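PDB 6UZI: dihydrolipoyl dehydrogenase, which probably oxidises the dihydrolipoyl groups of lipoylated proteins with NAD(+), using one FAD per subunit and a redox-active disulfide. Local coordinates for residues E228-L233 with F240-A245; E291-E296 with P314-I319; L354-V359 with E432-M437; K370-L375 with Y382-F387. All coordinates share one frame; numbering follows the deposited sequence.

Interaction 1: residues E228-L233 with F240-A245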
# COMPACT_ATOMS: atom_id res chain seq x y z
N GLU A 228 17.27 4.44 10.09
CA GLU A 228 16.92 4.68 8.69
C GLU A 228 16.09 5.95 8.51
O GLU A 228 16.23 6.64 7.50
CB GLU A 228 16.20 3.47 8.13
CG GLU A 228 17.10 2.27 8.01
CD GLU A 228 18.11 2.43 6.88
OE1 GLU A 228 17.77 3.07 5.87
OE2 GLU A 228 19.24 1.93 7.02
N LEU A 229 15.21 6.26 9.47
CA LEU A 229 14.40 7.47 9.32
C LEU A 229 15.27 8.72 9.41
O LEU A 229 15.15 9.63 8.59
CB LEU A 229 13.29 7.53 10.36
CG LEU A 229 12.32 8.71 10.23
CD1 LEU A 229 11.67 8.75 8.84
CD2 LEU A 229 11.25 8.69 11.31
N GLN A 230 16.18 8.77 10.38
CA GLN A 230 17.07 9.92 10.47
C GLN A 230 17.95 10.02 9.23
O GLN A 230 18.20 11.12 8.74
CB GLN A 230 17.92 9.86 11.74
CG GLN A 230 18.67 11.16 12.01
CD GLN A 230 19.64 11.06 13.18
OE1 GLN A 230 19.57 10.13 13.98
NE2 GLN A 230 20.55 12.02 13.28
N LYS A 231 18.39 8.88 8.71
CA LYS A 231 19.22 8.87 7.50
C LYS A 231 18.49 9.47 6.30
O LYS A 231 19.06 10.27 5.55
CB LYS A 231 19.66 7.44 7.20
CG LYS A 231 20.54 7.28 5.98
CD LYS A 231 20.89 5.81 5.78
CE LYS A 231 21.06 5.49 4.30
NZ LYS A 231 21.41 4.06 4.03
N THR A 232 17.21 9.13 6.12
CA THR A 232 16.49 9.61 4.94
C THR A 232 16.02 11.04 5.14
O THR A 232 16.02 11.84 4.19
CB THR A 232 15.31 8.67 4.60
OG1 THR A 232 14.60 9.16 3.45
CG2 THR A 232 14.32 8.55 5.76
N LEU A 233 15.63 11.40 6.36
CA LEU A 233 15.20 12.77 6.60
C LEU A 233 16.36 13.75 6.47
O LEU A 233 16.18 14.86 5.93
CB LEU A 233 14.54 12.86 7.98
CG LEU A 233 13.14 12.24 8.07
CD1 LEU A 233 12.56 12.35 9.48
CD2 LEU A 233 12.19 12.87 7.06
N PHE A 240 19.20 17.76 12.51
CA PHE A 240 18.90 17.16 13.81
C PHE A 240 19.97 17.54 14.82
O PHE A 240 21.16 17.31 14.60
CB PHE A 240 18.82 15.64 13.70
CG PHE A 240 17.63 15.16 12.93
CD1 PHE A 240 17.70 14.96 11.56
CD2 PHE A 240 16.42 14.93 13.57
CE1 PHE A 240 16.60 14.53 10.85
CE2 PHE A 240 15.33 14.50 12.87
CZ PHE A 240 15.42 14.30 11.50
N MET A 241 19.52 18.07 15.96
CA MET A 241 20.35 18.39 17.11
C MET A 241 19.86 17.51 18.26
O MET A 241 18.99 17.92 19.03
CB MET A 241 20.27 19.86 17.44
CG MET A 241 21.10 20.74 16.52
SD MET A 241 20.96 22.48 16.96
CE MET A 241 21.39 23.26 15.41
N LEU A 242 20.38 16.30 18.34
CA LEU A 242 19.92 15.33 19.33
C LEU A 242 20.68 15.48 20.64
O LEU A 242 21.70 16.17 20.72
CB LEU A 242 20.08 13.91 18.77
CG LEU A 242 19.41 13.59 17.43
CD1 LEU A 242 19.52 12.11 17.08
CD2 LEU A 242 17.96 14.04 17.43
N SER A 243 20.17 14.81 21.68
CA SER A 243 20.77 14.80 23.02
C SER A 243 21.04 16.21 23.53
O SER A 243 22.09 16.50 24.10
CB SER A 243 22.05 13.97 23.04
OG SER A 243 21.83 12.64 22.59
N THR A 244 20.06 17.09 23.34
CA THR A 244 20.23 18.52 23.61
C THR A 244 19.09 18.98 24.50
O THR A 244 17.92 18.86 24.13
CB THR A 244 20.27 19.31 22.30
OG1 THR A 244 21.30 18.78 21.46
CG2 THR A 244 20.56 20.76 22.55
N ALA A 245 19.43 19.51 25.67
CA ALA A 245 18.44 19.87 26.68
C ALA A 245 18.12 21.35 26.56
O ALA A 245 18.95 22.20 26.89
CB ALA A 245 18.96 19.54 28.08

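Interaction 2: residues E291-E296 with P314-I319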
# COMPACT_ATOMS: atom_id res chain seq x y z
N GLU A 291 -13.87 13.22 40.58
CA GLU A 291 -13.99 13.13 42.03
C GLU A 291 -15.44 12.86 42.45
O GLU A 291 -15.67 12.16 43.45
CB GLU A 291 -13.46 14.41 42.70
CG GLU A 291 -14.26 15.70 42.43
CD GLU A 291 -13.92 16.39 41.10
OE1 GLU A 291 -12.96 15.96 40.42
OE2 GLU A 291 -14.62 17.37 40.74
N LYS A 292 -16.41 13.40 41.72
CA LYS A 292 -17.83 13.20 42.03
C LYS A 292 -18.36 11.82 41.66
O LYS A 292 -19.44 11.45 42.12
CB LYS A 292 -18.66 14.28 41.34
CG LYS A 292 -18.41 15.68 41.89
CD LYS A 292 -19.26 16.73 41.20
CE LYS A 292 -18.97 18.13 41.73
NZ LYS A 292 -19.82 19.16 41.07
N ALA A 293 -17.63 11.05 40.86
CA ALA A 293 -18.01 9.68 40.56
C ALA A 293 -17.15 8.66 41.28
O ALA A 293 -17.56 7.49 41.40
CB ALA A 293 -17.93 9.41 39.05
N GLY A 294 -15.98 9.07 41.75
CA GLY A 294 -15.07 8.21 42.48
C GLY A 294 -14.00 7.56 41.65
O GLY A 294 -13.32 6.66 42.17
N VAL A 295 -13.78 8.00 40.42
CA VAL A 295 -12.85 7.32 39.51
C VAL A 295 -11.43 7.76 39.82
O VAL A 295 -11.15 8.96 39.98
CB VAL A 295 -13.22 7.62 38.05
CG1 VAL A 295 -12.18 7.05 37.10
CG2 VAL A 295 -14.59 7.05 37.73
N GLU A 296 -10.52 6.79 39.93
CA GLU A 296 -9.13 7.07 40.27
C GLU A 296 -8.26 7.21 39.02
O GLU A 296 -8.49 6.55 38.00
CB GLU A 296 -8.54 5.96 41.14
CG GLU A 296 -9.23 5.75 42.47
CD GLU A 296 -8.77 4.46 43.15
OE1 GLU A 296 -8.32 3.53 42.44
OE2 GLU A 296 -8.86 4.38 44.39
N PRO A 314 -17.48 0.25 38.93
CA PRO A 314 -17.65 -0.87 37.97
C PRO A 314 -18.42 -0.53 36.70
O PRO A 314 -18.19 -1.17 35.67
CB PRO A 314 -18.40 -1.92 38.80
CG PRO A 314 -18.06 -1.59 40.21
CD PRO A 314 -18.00 -0.09 40.26
N ASN A 315 -19.33 0.44 36.74
CA ASN A 315 -20.15 0.77 35.58
C ASN A 315 -19.51 1.81 34.69
O ASN A 315 -20.11 2.21 33.69
CB ASN A 315 -21.53 1.26 36.02
CG ASN A 315 -21.45 2.57 36.82
OD1 ASN A 315 -20.80 2.64 37.87
ND2 ASN A 315 -22.10 3.61 36.31
N ILE A 316 -18.32 2.29 35.04
CA ILE A 316 -17.61 3.31 34.27
C ILE A 316 -16.37 2.68 33.65
O ILE A 316 -15.56 2.05 34.35
CB ILE A 316 -17.25 4.52 35.16
CG1 ILE A 316 -18.53 5.16 35.70
CG2 ILE A 316 -16.42 5.53 34.39
CD1 ILE A 316 -18.31 6.22 36.75
N TYR A 317 -16.23 2.84 32.34
CA TYR A 317 -15.09 2.35 31.58
C TYR A 317 -14.34 3.52 30.96
O TYR A 317 -14.84 4.65 30.90
CB TYR A 317 -15.54 1.38 30.48
CG TYR A 317 -16.18 0.11 30.97
CD1 TYR A 317 -17.46 0.10 31.51
CD2 TYR A 317 -15.50 -1.11 30.88
CE1 TYR A 317 -18.04 -1.07 31.96
CE2 TYR A 317 -16.08 -2.28 31.31
CZ TYR A 317 -17.35 -2.26 31.85
OH TYR A 317 -17.91 -3.44 32.28
N ALA A 318 -13.15 3.24 30.45
CA ALA A 318 -12.34 4.28 29.85
C ALA A 318 -11.48 3.67 28.75
O ALA A 318 -10.97 2.56 28.91
CB ALA A 318 -11.47 4.97 30.90
N ILE A 319 -11.34 4.42 27.65
CA ILE A 319 -10.66 3.94 26.45
C ILE A 319 -9.78 5.05 25.89
O ILE A 319 -9.91 6.22 26.25
CB ILE A 319 -11.66 3.52 25.34
CG1 ILE A 319 -12.53 4.71 24.96
CG2 ILE A 319 -12.50 2.32 25.77
CD1 ILE A 319 -13.50 4.45 23.85

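Interaction 3: residues L354-V359 with E432-M437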
# COMPACT_ATOMS: atom_id res chain seq x y z
N LEU A 354 -0.04 -6.57 18.81
CA LEU A 354 -0.34 -6.60 17.39
C LEU A 354 -1.06 -5.34 16.92
O LEU A 354 -1.74 -5.37 15.90
CB LEU A 354 -1.16 -7.83 17.03
CG LEU A 354 -0.46 -9.15 17.32
CD1 LEU A 354 -1.24 -10.31 16.75
CD2 LEU A 354 0.97 -9.14 16.77
N ILE A 355 -0.90 -4.24 17.65
CA ILE A 355 -1.41 -2.94 17.22
C ILE A 355 -0.27 -2.21 16.50
O ILE A 355 0.75 -1.90 17.13
CB ILE A 355 -1.90 -2.11 18.42
CG1 ILE A 355 -3.06 -2.82 19.10
CG2 ILE A 355 -2.30 -0.71 17.97
CD1 ILE A 355 -3.54 -2.15 20.35
N PRO A 356 -0.40 -1.92 15.22
CA PRO A 356 0.71 -1.30 14.49
C PRO A 356 0.85 0.18 14.80
O PRO A 356 -0.10 0.85 15.18
CB PRO A 356 0.33 -1.51 13.02
CG PRO A 356 -1.20 -1.48 13.05
CD PRO A 356 -1.58 -2.15 14.36
N GLY A 357 2.07 0.67 14.65
CA GLY A 357 2.33 2.09 14.75
C GLY A 357 2.89 2.63 13.45
O GLY A 357 3.78 2.01 12.86
N VAL A 358 2.39 3.77 12.98
CA VAL A 358 2.76 4.31 11.68
C VAL A 358 3.27 5.74 11.83
O VAL A 358 2.72 6.53 12.61
CB VAL A 358 1.58 4.25 10.68
CG1 VAL A 358 1.95 4.89 9.36
CG2 VAL A 358 1.16 2.81 10.44
N VAL A 359 4.33 6.05 11.10
CA VAL A 359 4.82 7.41 10.92
C VAL A 359 4.57 7.79 9.46
O VAL A 359 5.00 7.08 8.55
CB VAL A 359 6.31 7.54 11.27
CG1 VAL A 359 6.73 8.99 11.20
CG2 VAL A 359 6.58 6.95 12.65
N GLU A 432 -0.20 -6.52 6.14
CA GLU A 432 0.19 -7.91 5.88
C GLU A 432 0.89 -8.51 7.08
O GLU A 432 0.61 -9.65 7.48
CB GLU A 432 1.08 -7.99 4.64
CG GLU A 432 1.64 -9.37 4.35
CD GLU A 432 2.63 -9.39 3.19
OE1 GLU A 432 2.74 -8.38 2.47
OE2 GLU A 432 3.30 -10.42 3.00
N ALA A 433 1.80 -7.76 7.71
CA ALA A 433 2.52 -8.26 8.87
C ALA A 433 1.58 -8.43 10.06
O ALA A 433 1.71 -9.39 10.82
CB ALA A 433 3.68 -7.34 9.22
N VAL A 434 0.62 -7.51 10.22
CA VAL A 434 -0.32 -7.62 11.32
C VAL A 434 -1.12 -8.92 11.21
O VAL A 434 -1.21 -9.69 12.17
CB VAL A 434 -1.26 -6.40 11.37
CG1 VAL A 434 -2.21 -6.52 12.53
CG2 VAL A 434 -0.46 -5.13 11.51
N VAL A 435 -1.68 -9.18 10.03
CA VAL A 435 -2.45 -10.40 9.83
C VAL A 435 -1.56 -11.62 9.97
O VAL A 435 -1.94 -12.63 10.58
CB VAL A 435 -3.17 -10.38 8.47
CG1 VAL A 435 -3.85 -11.71 8.21
CG2 VAL A 435 -4.18 -9.25 8.44
N ALA A 436 -0.34 -11.53 9.45
CA ALA A 436 0.60 -12.64 9.55
C ALA A 436 0.86 -13.00 11.01
O ALA A 436 0.81 -14.18 11.39
CB ALA A 436 1.90 -12.29 8.84
N MET A 437 1.13 -12.00 11.85
CA MET A 437 1.42 -12.27 13.25
C MET A 437 0.17 -12.72 14.01
O MET A 437 0.27 -13.47 14.98
CB MET A 437 2.05 -11.05 13.93
CG MET A 437 3.39 -10.65 13.31
SD MET A 437 4.37 -9.53 14.32
CE MET A 437 4.34 -10.39 15.89

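Interaction 4: residues K370-L375 with Y382-F387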
# COMPACT_ATOMS: atom_id res chain seq x y z
N LYS A 370 7.33 -7.05 18.48
CA LYS A 370 8.45 -6.71 19.33
C LYS A 370 9.55 -6.02 18.54
O LYS A 370 9.77 -6.29 17.36
CB LYS A 370 9.00 -7.97 20.01
CG LYS A 370 7.98 -8.67 20.90
CD LYS A 370 7.50 -7.77 22.04
CE LYS A 370 6.51 -8.50 22.94
NZ LYS A 370 6.19 -7.75 24.19
N THR A 371 10.24 -5.09 19.20
CA THR A 371 11.45 -4.54 18.63
C THR A 371 12.62 -5.44 18.97
O THR A 371 12.54 -6.30 19.85
CB THR A 371 11.73 -3.13 19.15
OG1 THR A 371 12.06 -3.18 20.54
CG2 THR A 371 10.53 -2.22 18.93
N GLU A 372 13.73 -5.25 18.24
CA GLU A 372 14.94 -6.00 18.55
C GLU A 372 15.44 -5.68 19.95
O GLU A 372 15.90 -6.57 20.68
CB GLU A 372 16.02 -5.72 17.52
CG GLU A 372 17.12 -6.77 17.55
CD GLU A 372 18.18 -6.55 16.50
OE1 GLU A 372 17.99 -5.66 15.64
OE2 GLU A 372 19.19 -7.27 16.53
N GLU A 373 15.37 -4.41 20.36
CA GLU A 373 15.76 -4.05 21.72
C GLU A 373 14.90 -4.79 22.75
O GLU A 373 15.42 -5.25 23.78
CB GLU A 373 15.65 -2.53 21.92
CG GLU A 373 16.60 -1.69 21.06
CD GLU A 373 16.17 -1.56 19.60
OE1 GLU A 373 14.96 -1.41 19.32
OE2 GLU A 373 17.05 -1.63 18.71
N GLN A 374 13.60 -4.95 22.47
CA GLN A 374 12.74 -5.71 23.38
C GLN A 374 13.15 -7.18 23.44
O GLN A 374 13.19 -7.77 24.52
CB GLN A 374 11.28 -5.58 22.95
CG GLN A 374 10.65 -4.25 23.32
CD GLN A 374 9.27 -4.05 22.71
OE1 GLN A 374 8.99 -4.51 21.60
NE2 GLN A 374 8.40 -3.38 23.45
N LEU A 375 13.48 -7.77 22.29
CA LEU A 375 13.92 -9.17 22.28
C LEU A 375 15.23 -9.34 23.03
O LEU A 375 15.42 -10.33 23.75
CB LEU A 375 14.05 -9.65 20.84
CG LEU A 375 12.76 -9.74 20.03
CD1 LEU A 375 13.05 -10.22 18.62
CD2 LEU A 375 11.74 -10.64 20.72
N TYR A 382 16.72 -14.85 18.72
CA TYR A 382 15.99 -14.40 17.54
C TYR A 382 16.91 -14.36 16.32
O TYR A 382 18.13 -14.23 16.44
CB TYR A 382 15.37 -13.01 17.76
CG TYR A 382 16.39 -11.92 17.97
CD1 TYR A 382 16.84 -11.14 16.90
CD2 TYR A 382 16.92 -11.66 19.23
CE1 TYR A 382 17.79 -10.14 17.08
CE2 TYR A 382 17.87 -10.66 19.42
CZ TYR A 382 18.30 -9.90 18.34
OH TYR A 382 19.24 -8.92 18.53
N LYS A 383 16.29 -14.49 15.14
CA LYS A 383 16.90 -14.30 13.84
C LYS A 383 16.45 -12.97 13.25
O LYS A 383 15.39 -12.45 13.61
CB LYS A 383 16.52 -15.41 12.85
CG LYS A 383 16.83 -16.80 13.29
CD LYS A 383 16.42 -17.80 12.21
CE LYS A 383 14.91 -17.90 12.08
NZ LYS A 383 14.50 -19.00 11.14
N THR A 384 17.26 -12.43 12.35
CA THR A 384 16.95 -11.19 11.64
C THR A 384 16.97 -11.43 10.14
O THR A 384 17.90 -12.06 9.62
CB THR A 384 17.93 -10.08 12.00
OG1 THR A 384 17.86 -9.80 13.41
CG2 THR A 384 17.62 -8.82 11.22
N GLY A 385 15.94 -10.96 9.45
CA GLY A 385 15.93 -10.90 8.00
C GLY A 385 15.74 -9.46 7.57
O GLY A 385 15.05 -8.68 8.24
N SER A 386 16.36 -9.09 6.45
CA SER A 386 16.39 -7.68 6.07
C SER A 386 16.59 -7.57 4.56
O SER A 386 17.58 -8.08 4.03
CB SER A 386 17.50 -6.96 6.83
OG SER A 386 17.39 -5.56 6.69
N PHE A 387 15.67 -6.90 3.87
CA PHE A 387 15.78 -6.67 2.44
C PHE A 387 15.63 -5.19 2.12
O PHE A 387 14.74 -4.53 2.65
CB PHE A 387 14.73 -7.48 1.67
CG PHE A 387 14.89 -7.40 0.18
CD1 PHE A 387 15.79 -8.23 -0.48
CD2 PHE A 387 14.12 -6.52 -0.56
CE1 PHE A 387 15.93 -8.17 -1.86
CE2 PHE A 387 14.26 -6.45 -1.93
CZ PHE A 387 15.17 -7.28 -2.58

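Interaction 1: residues E228-L233 with F240-A245
Gln230 and Phe240 mark the closest approach of the two backbones, with CA atoms 8.2 Å apart. Residues 228-233 are a run of helix. Residues 240-245 start as strand and leave it after Met241. The chain turns at Ser243, and Thr244 OG1 donates to Leu242 O over 2.7 Å from above the carbonyl plane.

Side chains make the contact, and Phe240 has the most surface buried in it. Its ring meets the helix in two ways. Gln230 CG sits over one face, 4.2 Å from the ring centroid, as a CH-pi contact. It lies off centre, toward the rim. Leu233 CB comes in the ring plane at the edge, 3.9 Å from Phe240 CZ. Leu233 CD1 also lies 4.0 Å from Phe240 CZ.

Gln230 has CG anti to its backbone N (chi1 -170°) and an extended chain beyond. This lays CG over the Phe240 ring and carries the amide on to Leu242. The amide plane is turned 54° from the ring plane. Leu242 comes from the opposite direction, and its CD1 lies 3.7 Å from Gln230 OE1. This is van der Waals contact of a methyl with a polar group.

Leu195 of helix 192-203 touches both Leu233 and Phe240, so a second helix closes the cluster. Leu195 and Glu212, which lies beside Leu242, are predicted NAD(+)-binding residues. Strand 207-211, helix 223-236 and strand 239-241 form a beta-alpha-beta unit. The contact packs its helix on its edge strand, as in the Rossmann-type NAD(+) domain of this family.

Interaction 2: residues E291-E296 with P314-I319
Ile316 reaches Ala293 and Val295 with its delta methyl, and two torsions put it there. CG1 stands anti to the carbonyl carbon (chi1 -61°), and chi2 of 171° stretches the chain out straight. CD1 is thus carried to the far end of the side chain, toward the segment 291-296. Val295 has CG1 anti to its own backbone N (chi1 174°). That places its other methyl, CG2, beside the N and against the isoleucine.

Ile316 CD1 touches both partners. It is 4.0 Å from Ala293 CB and 3.9 Å from Val295 CG2. The same valine methyl also lies 4.1 Å from Ile316 CG2. Val295 therefore meets two methyls of Ile316, while Ala293 meets one. The Val295 and Ile316 side chains slant across each other. The contact is small and wholly apolar. The backbones stay apart, with 8.1 Å between Val295 CA and Ile316 CA.

Gly294 sits between the two partners of Ile316. It is the first residue after the short helix to leave helical angles, with a positive phi. Ala293 before it and Val295 after it both point their CB toward the strand. The side chain of Asn312 holds this turn: its ND2 bonds Gly294 O and its OD1 bonds Glu296 N.

Phe125 of strand 122-125 packs on both Ala293 and Ile316, and Val303 lies against Val295. Ile316 also touches Ile150 of the adjacent strand 148-150. The contact thus lays the weakly bonded helix 290-293 and its exit on strand 316-318, an outermost strand of the parallel sheet.

Interaction 3: residues L354-V359 with E432-M437
Leu354 and Met437 make the closest side-chain contact here. Leu354 CD2 lies 3.6 Å from Met437 CB and 3.7 Å from Met437 CE. Met437 meets the leucine twice because its chain bends at chi3 (50°), which brings CE back to the same methyl. The other methyl, Leu354 CD1, rests against the methionine backbone, 3.9 Å from Met437 C. The two side chains cross obliquely.

Val434, one helical turn earlier, divides its methyls between two residues. CG1 lies 3.6 Å from Leu354 O, and CG2 lies 4.0 Å from Pro356 CB. CG1 is anti to the backbone N (chi1 -179°) and CG2 is anti to the carbonyl carbon. The valine thus meets both the carbonyl of Leu354 and the proline ring. Pro356 and Val434 cross at about a right angle. Leu354 CA and Val434 CA are 6.2 Å apart, so the loop runs close over the helix.

The next shell fixes these pieces. Bonds from Ala436 N to Glu432 O and from Met437 N to Ala433 O hold the helix. Pro356 O accepts a hydrogen bond from His330 NE2, and His330 is predicted to bind FAD. Ser450 of the second subunit packs on both Pro356 and Val434, so the contact lies at the dimer interface.

All four touching residues are buried. Helix 426-438 lies against the antiparallel sheet of the dimerisation domain: Val434 also touches Val368 of strand 364-369, and Met437 touches Ile416 of strand 416-423. The contact fastens this helix to the approach of strand 357-359, an outermost strand of that sheet.

Interaction 4: residues K370-L375 with Y382-F387
Tyr382 has the most surface buried here, followed by Glu372 and Leu375. Its CG lies between the backbone N and the carbonyl carbon (chi1 64°), which aims the ring at the helix. Glu372 has CG anti to its N (chi1 -163°) and an extended chain, which takes the carboxylate out to the phenol. The two side chains cross at about a right angle.

Tyr382 OH donates to Glu372 OE2 over 2.6 Å. The oxygen accepts through its anti lone pair and sits near the ring plane, at the edge. The carboxylate is turned 78° from that plane. Leu375 packs nearer the root of the tyrosine, with CD1 3.7 Å from Tyr382 CB and CB 3.9 Å from Tyr382 CD2.

The helix start is set by a capping box: Gln374 N bonds Thr371 OG1 (3.0 Å), and Thr371 N bonds Gln374 OE1 (2.8 Å). Leu408 of strand 404-410 touches Leu375 and Tyr382.

Glu372 OE1 forms a salt bridge with Lys406. Both carboxylate oxygens are therefore engaged, which limits rotation of the group. The lysine probably keeps the glutamate ionised, and the charged oxygen should strengthen the phenol bond.

How the interactions relate
Interactions 1 to 4 open in that order along the chain. The first two lie in the nucleotide-binding part, on opposite sides of the chain's centre, with contact centres 41 Å apart. Each uses an outermost strand of a different parallel sheet, 239-241 and 316-318. Interactions 3 and 4, with centres 15 Å apart, lie toward opposite edges of one antiparallel sheet: the loop leading into strand 357-359, and strand 382-388 itself. Both segments of interaction 4 fall between those of interaction 3. Interactions 1 and 3 come within about 5 Å at their nearest atoms without touching. Two contacts thus belong to different nucleotide-binding sheets and two to the sheet of the dimerisation domain, where interaction 3 also meets the second subunit.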